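Local structure of Rho guanine nucleotide exchange factor 11 (Homo sapiens, 5JHH) at residues A[51-56]-A[61-66]; A[81-86]-A[98-103]; A[222-227]-A[271-276]. The protein probably activates RhoA-type small GTPases by promoting exchange of bound GDP for GTP through its tandem DH and PH domains. All coordinates share one frame; numbering follows the deposited sequence.

Contact 1. Residues A[51-56]-A[61-66]; sequences RMKKEN and EELARL
L63 reaches out from helix 60-66 and sets its two methyl branches against two successive residues of helix 18-54, M52 and K53. CG stands anti to the backbone N (chi1 -174°), which carries the fork toward helix 18-54. On the M52 side CD1 touches both SD and CB at 3.9 Å, the two side chains meeting aslant. The other branch, CD2, comes down on the backbone of the next residue, 3.7 Å from K53 CA and 3.8 Å from K53 CB. Extended beyond CG, M52 carries SD past the leucine to 4.2 Å from L66 CD2. This apolar side is the tight one: M52, L63 and L66 are all buried, M58 touches both M52 and L63, and F144 and M145 of helix 139-150 close on M52.

The other side is loose. K53, partly exposed, lends L63 only its CA, CB and CG before bending away, and its NZ makes just a weak hydrogen bond to Y49 OH. No hydrogen bond joins the two segments. Cut back to an alanine, the L63 position is likely to leave a gap beside M52 SD, and K53 CA without its methyl cover. Between the segments the chain reverses: helix 18-54 ends in a Schellman motif, with N56 at positive phi, L57 N bonded to M52 O and N56 N bonded to K53 O, which makes a tight corner between two consecutive helices of the helical DH domain.

Contact 2. Residues A[81-86]-A[98-103]; sequences CEAMKK and SDLMLA
Two helices of the DH-domain bundle, 70-89 and 98-105, meet here through one leucine that bridges adjacent residues of its partner. L100 projects from the shorter helix toward the longer one, and its two methyls divide the work. CD1 abuts A83 CB at 3.5 Å, a close methyl-to-methyl contact, while CD2 lies 4.0 Å from M84 CG and 4.2 Å from M84 CA. With CG anti to the backbone N (chi1 -179°), the fork is held out from its own helix and straddles the backbone between A83 and M84. The small side chain of A83 probably helps to permit this approach: the nearest pair of CA atoms, A83 and L100, is 7.4 Å apart.

M84 meets the leucine with the root of its side chain rather than its sulfur. The two side chains cross at about a right angle, and the extended methionine runs on past the leucine, also touching F31 and E34 of helix 18-54. The pairing is therefore one layer of a larger helical packing, in which the elongated DH bundle brings helices distant in sequence together. M101, next to L100, illustrates this: its CB points away from segment 81-86, its far end swings back without making close contact, and the side chain packs on W80 of helix 70-89, L30 of helix 18-54, and L194 and A197 of helix 189-227.

Across the two segments the evidence is for apolar packing alone, with 139 Å² buried and no hydrogen bond. A polar tie between the same two helices lies beside it, from W80 NE1 to L100 O. L87, one turn further along helix 70-89 from A83, also touches L100. Beside A83, about 3 Å from its side chain, lies a glycerol probably from the crystallisation liquor.

Contact 3. Residues A[222-227]-A[271-276]; sequences EGYQKR and DLHVLL
Y224 near the end of helix 189-227 meets the strand at H273 and L275, two residues that send their CB atoms toward the helix. D271, which begins the segment, instead uses OD1 to bond T261 OG1 on the adjoining strand, and L272 packs against W262 and L283. At H273 CG lies anti to the backbone N (chi1 -173°), and the imidazole reaches the phenol end of the tyrosine: CE1 is 4.0 Å from Y224 OH, with the two side chains crossing at about a right angle. No hydrogen bond joins them; the hydroxyl bonds instead to E257 OE1 and R220 NH2. V274 turns to the other side of the strand and meets W358 of helix 352-368. L275 returns to the tyrosine, its CD2 3.9 Å from Y224 CE2, and the methyl approaches the ring obliquely. Y224 CA and L275 CA remain 10.4 Å apart, so the long tyrosine side chain spans most of the separation. L276 then packs on L361. Two strands flank the segment: H273 and L275 bond to L284 and V282 of strand 280-287, L272 and V274 to L260 and G258 of strand 254-263. One side of this PH-domain sheet thus takes the end of the long helix from the DH domain, while the other faces the C-terminal helix 352-368.

In the fold
The three contacts follow one another along the chain without interleaving. Contacts 1 and 2 both belong to the DH domain, where helix 18-54 is one partner of contact 1 and packs on M84 of contact 2 and on the adjacent M101; their centres are about 33 Å apart. Contact 3 lies where the DH and PH domains join, with its centre about 32 Å from that of contact 1 and about 47 Å from that of contact 2, on the opposite side of the chain's centre from the latter. Helix 189-227 links the regions: it packs on M101 beside contact 2 and ends at contact 3, consistent with its role as the connection between the two domains.

Contact 1. Residues A[51-56]-A[61-66]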
# COMPACT_ATOMS: atom_id res chain seq x y z
N ARG A 51 12.64 -19.15 -18.05
CA ARG A 51 13.02 -18.75 -19.40
C ARG A 51 14.07 -17.65 -19.40
O ARG A 51 14.99 -17.66 -20.23
CB ARG A 51 11.81 -18.34 -20.21
CG ARG A 51 10.80 -19.46 -20.48
CD ARG A 51 9.71 -18.99 -21.44
NE ARG A 51 10.34 -18.53 -22.69
CZ ARG A 51 9.91 -17.54 -23.48
NH1 ARG A 51 8.82 -16.82 -23.18
NH2 ARG A 51 10.62 -17.24 -24.57
N MET A 52 13.99 -16.72 -18.47
CA MET A 52 15.00 -15.67 -18.44
C MET A 52 16.35 -16.31 -18.15
O MET A 52 17.37 -15.85 -18.62
CB MET A 52 14.70 -14.65 -17.35
CG MET A 52 13.45 -13.84 -17.63
SD MET A 52 13.11 -12.67 -16.32
CE MET A 52 11.65 -11.88 -16.96
N LYS A 53 16.32 -17.29 -17.27
CA LYS A 53 17.51 -17.95 -16.83
C LYS A 53 18.07 -18.79 -17.95
O LYS A 53 19.22 -18.65 -18.28
CB LYS A 53 17.18 -18.85 -15.65
CG LYS A 53 18.40 -19.37 -14.90
CD LYS A 53 18.24 -20.83 -14.57
CE LYS A 53 18.71 -21.13 -13.17
NZ LYS A 53 17.63 -20.73 -12.22
N LYS A 54 17.25 -19.68 -18.49
CA LYS A 54 17.66 -20.60 -19.53
C LYS A 54 18.16 -19.85 -20.78
O LYS A 54 19.19 -20.23 -21.33
CB LYS A 54 16.52 -21.57 -19.89
CG LYS A 54 16.66 -22.26 -21.25
CD LYS A 54 17.54 -23.51 -21.19
CE LYS A 54 16.72 -24.80 -21.03
NZ LYS A 54 15.76 -24.98 -22.15
N GLU A 55 17.47 -18.79 -21.24
CA GLU A 55 17.92 -18.08 -22.44
C GLU A 55 18.82 -16.86 -22.15
O GLU A 55 18.99 -16.01 -23.03
CB GLU A 55 16.71 -17.62 -23.23
CG GLU A 55 15.82 -18.75 -23.72
CD GLU A 55 14.46 -18.27 -24.23
OE1 GLU A 55 14.38 -17.13 -24.74
OE2 GLU A 55 13.48 -19.04 -24.12
N ASN A 56 19.38 -16.74 -20.95
CA ASN A 56 20.26 -15.59 -20.61
C ASN A 56 19.75 -14.22 -21.05
O ASN A 56 20.46 -13.44 -21.66
CB ASN A 56 21.66 -15.80 -21.19
CG ASN A 56 22.32 -17.06 -20.62
OD1 ASN A 56 22.85 -17.05 -19.49
ND2 ASN A 56 22.26 -18.16 -21.39
N GLU A 61 23.45 -12.09 -11.94
CA GLU A 61 23.43 -11.20 -10.80
C GLU A 61 22.16 -10.36 -10.79
O GLU A 61 21.59 -10.14 -9.72
CB GLU A 61 24.65 -10.29 -10.79
CG GLU A 61 25.98 -11.06 -10.60
CD GLU A 61 26.58 -11.65 -11.88
OE1 GLU A 61 26.00 -11.53 -13.00
OE2 GLU A 61 27.66 -12.26 -11.77
N GLU A 62 21.70 -9.92 -11.97
CA GLU A 62 20.45 -9.15 -12.03
C GLU A 62 19.26 -10.04 -11.81
O GLU A 62 18.34 -9.65 -11.11
CB GLU A 62 20.28 -8.41 -13.35
CG GLU A 62 21.09 -7.13 -13.45
CD GLU A 62 21.11 -6.53 -14.87
OE1 GLU A 62 20.12 -6.72 -15.65
OE2 GLU A 62 22.13 -5.87 -15.19
N LEU A 63 19.23 -11.19 -12.44
CA LEU A 63 18.11 -12.07 -12.31
C LEU A 63 17.91 -12.47 -10.82
O LEU A 63 16.78 -12.53 -10.32
CB LEU A 63 18.32 -13.29 -13.19
CG LEU A 63 17.17 -14.26 -13.28
CD1 LEU A 63 15.93 -13.58 -13.84
CD2 LEU A 63 17.59 -15.44 -14.11
N ALA A 64 18.99 -12.68 -10.09
CA ALA A 64 18.86 -13.10 -8.70
C ALA A 64 18.23 -11.99 -7.89
O ALA A 64 17.51 -12.27 -6.92
CB ALA A 64 20.19 -13.52 -8.08
N ARG A 65 18.44 -10.74 -8.29
CA ARG A 65 17.84 -9.65 -7.53
C ARG A 65 16.35 -9.52 -7.82
O ARG A 65 15.59 -9.07 -6.98
CB ARG A 65 18.61 -8.32 -7.69
CG ARG A 65 19.89 -8.36 -6.83
CD ARG A 65 20.72 -7.09 -6.84
NE ARG A 65 21.21 -6.79 -8.18
CZ ARG A 65 22.48 -6.92 -8.60
NH1 ARG A 65 23.44 -7.33 -7.77
NH2 ARG A 65 22.81 -6.61 -9.86
N LEU A 66 15.94 -9.92 -9.01
CA LEU A 66 14.55 -9.84 -9.40
C LEU A 66 13.76 -11.05 -8.84
O LEU A 66 12.66 -10.90 -8.42
CB LEU A 66 14.46 -9.81 -10.91
CG LEU A 66 13.06 -9.97 -11.47
CD1 LEU A 66 12.21 -8.79 -11.10
CD2 LEU A 66 13.13 -10.09 -12.99

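Contact 2. Residues A[81-86]-A[98-103]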
# COMPACT_ATOMS: atom_id res chain seq x y z
N CYS A 81 -0.37 -25.68 1.11
CA CYS A 81 -1.41 -26.13 0.23
C CYS A 81 -1.66 -27.64 0.33
O CYS A 81 -2.79 -28.06 0.36
CB CYS A 81 -1.02 -25.80 -1.17
SG CYS A 81 -2.36 -25.09 -2.03
N GLU A 82 -0.61 -28.45 0.35
CA GLU A 82 -0.78 -29.89 0.46
C GLU A 82 -1.39 -30.30 1.83
O GLU A 82 -2.13 -31.28 1.90
CB GLU A 82 0.53 -30.68 0.21
CG GLU A 82 1.02 -30.72 -1.25
CD GLU A 82 0.09 -31.47 -2.22
OE1 GLU A 82 0.02 -32.72 -2.13
OE2 GLU A 82 -0.55 -30.84 -3.10
N ALA A 83 -1.07 -29.57 2.91
CA ALA A 83 -1.70 -29.86 4.20
C ALA A 83 -3.18 -29.49 4.17
O ALA A 83 -3.97 -30.11 4.87
CB ALA A 83 -0.98 -29.15 5.35
N MET A 84 -3.56 -28.48 3.39
CA MET A 84 -4.96 -28.14 3.23
C MET A 84 -5.72 -29.27 2.53
O MET A 84 -6.87 -29.56 2.85
CB MET A 84 -5.14 -26.83 2.43
CG MET A 84 -4.66 -25.57 3.13
SD MET A 84 -4.71 -24.13 2.01
CE MET A 84 -4.34 -22.86 3.22
N LYS A 85 -5.11 -29.84 1.51
CA LYS A 85 -5.67 -30.96 0.81
C LYS A 85 -5.88 -32.13 1.80
O LYS A 85 -6.98 -32.64 1.94
CB LYS A 85 -4.71 -31.36 -0.32
CG LYS A 85 -5.27 -31.29 -1.74
CD LYS A 85 -5.60 -32.71 -2.25
CE LYS A 85 -5.20 -32.95 -3.72
NZ LYS A 85 -6.37 -32.99 -4.64
N LYS A 86 -4.83 -32.51 2.52
CA LYS A 86 -4.93 -33.56 3.54
C LYS A 86 -6.18 -33.39 4.41
O LYS A 86 -6.94 -34.31 4.60
CB LYS A 86 -3.67 -33.55 4.42
CG LYS A 86 -2.79 -34.78 4.29
CD LYS A 86 -2.71 -35.58 5.59
CE LYS A 86 -1.42 -35.29 6.35
NZ LYS A 86 -1.55 -35.62 7.80
N SER A 98 -7.24 -24.36 13.41
CA SER A 98 -6.27 -23.49 14.01
C SER A 98 -4.85 -24.06 13.93
O SER A 98 -3.90 -23.32 13.76
CB SER A 98 -6.63 -23.17 15.47
OG SER A 98 -6.73 -24.35 16.22
N ASP A 99 -4.71 -25.36 14.08
CA ASP A 99 -3.41 -25.97 14.04
C ASP A 99 -2.77 -25.83 12.62
O ASP A 99 -1.59 -25.68 12.49
CB ASP A 99 -3.51 -27.45 14.36
CG ASP A 99 -3.78 -27.75 15.86
OD1 ASP A 99 -3.54 -26.92 16.75
OD2 ASP A 99 -4.20 -28.89 16.12
N LEU A 100 -3.55 -26.02 11.57
CA LEU A 100 -3.07 -25.77 10.25
C LEU A 100 -2.62 -24.30 10.09
O LEU A 100 -1.55 -24.03 9.58
CB LEU A 100 -4.17 -26.12 9.26
CG LEU A 100 -3.88 -25.96 7.77
CD1 LEU A 100 -2.65 -26.72 7.32
CD2 LEU A 100 -5.09 -26.44 7.02
N MET A 101 -3.38 -23.36 10.65
CA MET A 101 -2.97 -21.96 10.61
C MET A 101 -1.70 -21.72 11.38
O MET A 101 -0.80 -21.00 10.91
CB MET A 101 -4.07 -21.07 11.15
CG MET A 101 -5.42 -21.23 10.46
SD MET A 101 -5.40 -20.77 8.72
CE MET A 101 -5.49 -22.34 7.94
N LEU A 102 -1.60 -22.28 12.57
CA LEU A 102 -0.37 -22.13 13.33
C LEU A 102 0.82 -22.83 12.67
O LEU A 102 1.96 -22.42 12.87
CB LEU A 102 -0.51 -22.66 14.77
CG LEU A 102 -1.59 -21.96 15.61
CD1 LEU A 102 -1.77 -22.70 16.94
CD2 LEU A 102 -1.24 -20.50 15.87
N ALA A 103 0.58 -23.88 11.90
CA ALA A 103 1.67 -24.54 11.27
C ALA A 103 2.31 -23.66 10.16
O ALA A 103 3.46 -23.89 9.75
CB ALA A 103 1.22 -25.89 10.73

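Contact 3. Residues A[222-227]-A[271-276]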
# COMPACT_ATOMS: atom_id res chain seq x y z
N GLU A 222 21.96 5.99 -0.76
CA GLU A 222 23.12 5.87 -1.62
C GLU A 222 23.02 6.77 -2.84
O GLU A 222 24.02 7.35 -3.27
CB GLU A 222 23.31 4.45 -2.13
CG GLU A 222 23.70 3.44 -1.07
CD GLU A 222 23.31 2.00 -1.46
OE1 GLU A 222 22.71 1.81 -2.55
OE2 GLU A 222 23.58 1.07 -0.66
N GLY A 223 21.83 6.85 -3.43
CA GLY A 223 21.68 7.68 -4.62
C GLY A 223 21.82 9.14 -4.26
O GLY A 223 22.42 9.90 -4.99
N TYR A 224 21.21 9.53 -3.15
CA TYR A 224 21.34 10.88 -2.64
C TYR A 224 22.78 11.24 -2.32
O TYR A 224 23.16 12.34 -2.54
CB TYR A 224 20.54 11.10 -1.39
CG TYR A 224 19.06 11.12 -1.58
CD1 TYR A 224 18.47 11.08 -2.83
CD2 TYR A 224 18.23 11.19 -0.48
CE1 TYR A 224 17.10 11.11 -2.97
CE2 TYR A 224 16.87 11.21 -0.61
CZ TYR A 224 16.32 11.15 -1.85
OH TYR A 224 14.95 11.20 -1.95
N GLN A 225 23.53 10.32 -1.73
CA GLN A 225 24.91 10.57 -1.36
C GLN A 225 25.75 11.01 -2.57
O GLN A 225 26.40 12.04 -2.52
CB GLN A 225 25.52 9.33 -0.72
CG GLN A 225 26.86 9.59 -0.03
CD GLN A 225 26.75 10.70 0.99
OE1 GLN A 225 25.74 10.82 1.70
NE2 GLN A 225 27.77 11.53 1.07
N LYS A 226 25.72 10.23 -3.65
CA LYS A 226 26.31 10.63 -4.94
C LYS A 226 26.00 12.06 -5.35
O LYS A 226 26.85 12.76 -5.87
CB LYS A 226 25.83 9.69 -6.06
CG LYS A 226 26.61 8.39 -6.13
CD LYS A 226 25.98 7.34 -7.04
CE LYS A 226 26.46 5.94 -6.64
NZ LYS A 226 26.44 4.96 -7.77
N ARG A 227 24.76 12.48 -5.14
CA ARG A 227 24.29 13.78 -5.57
C ARG A 227 24.49 14.84 -4.53
O ARG A 227 24.16 16.01 -4.74
CB ARG A 227 22.82 13.71 -5.84
CG ARG A 227 22.46 12.78 -6.97
CD ARG A 227 21.00 12.42 -6.89
NE ARG A 227 20.18 13.60 -6.73
CZ ARG A 227 18.87 13.55 -6.51
NH1 ARG A 227 18.24 12.38 -6.38
NH2 ARG A 227 18.17 14.67 -6.38
N ASP A 271 13.01 27.08 -0.96
CA ASP A 271 12.29 25.82 -1.17
C ASP A 271 13.27 24.69 -0.96
O ASP A 271 14.30 24.63 -1.60
CB ASP A 271 11.66 25.74 -2.56
CG ASP A 271 10.22 26.26 -2.60
OD1 ASP A 271 9.63 26.61 -1.53
OD2 ASP A 271 9.67 26.32 -3.72
N LEU A 272 12.94 23.80 -0.03
CA LEU A 272 13.86 22.79 0.40
C LEU A 272 13.36 21.39 0.11
O LEU A 272 12.15 21.13 0.10
CB LEU A 272 14.07 22.89 1.90
CG LEU A 272 14.85 24.05 2.50
CD1 LEU A 272 14.63 24.03 4.01
CD2 LEU A 272 16.32 23.95 2.16
N HIS A 273 14.30 20.46 -0.00
CA HIS A 273 13.97 19.07 0.25
C HIS A 273 14.65 18.58 1.53
O HIS A 273 15.86 18.66 1.65
CB HIS A 273 14.44 18.22 -0.91
CG HIS A 273 13.99 16.81 -0.79
ND1 HIS A 273 14.80 15.82 -0.32
CD2 HIS A 273 12.77 16.26 -0.95
CE1 HIS A 273 14.13 14.69 -0.27
NE2 HIS A 273 12.89 14.93 -0.65
N VAL A 274 13.88 18.02 2.46
CA VAL A 274 14.45 17.75 3.76
C VAL A 274 14.37 16.30 4.21
O VAL A 274 13.36 15.62 4.04
CB VAL A 274 14.01 18.79 4.83
CG1 VAL A 274 13.02 19.80 4.28
CG2 VAL A 274 13.51 18.15 6.10
N LEU A 275 15.48 15.82 4.78
CA LEU A 275 15.58 14.47 5.27
C LEU A 275 15.49 14.47 6.75
O LEU A 275 16.25 15.15 7.39
CB LEU A 275 16.91 13.85 4.93
CG LEU A 275 17.36 13.95 3.48
CD1 LEU A 275 18.61 13.11 3.31
CD2 LEU A 275 16.24 13.54 2.51
N LEU A 276 14.59 13.66 7.31
CA LEU A 276 14.58 13.41 8.72
C LEU A 276 15.27 12.08 8.98
O LEU A 276 14.72 11.03 8.73
CB LEU A 276 13.15 13.40 9.26
CG LEU A 276 13.05 12.91 10.69
CD1 LEU A 276 14.04 13.63 11.60
CD2 LEU A 276 11.64 13.06 11.20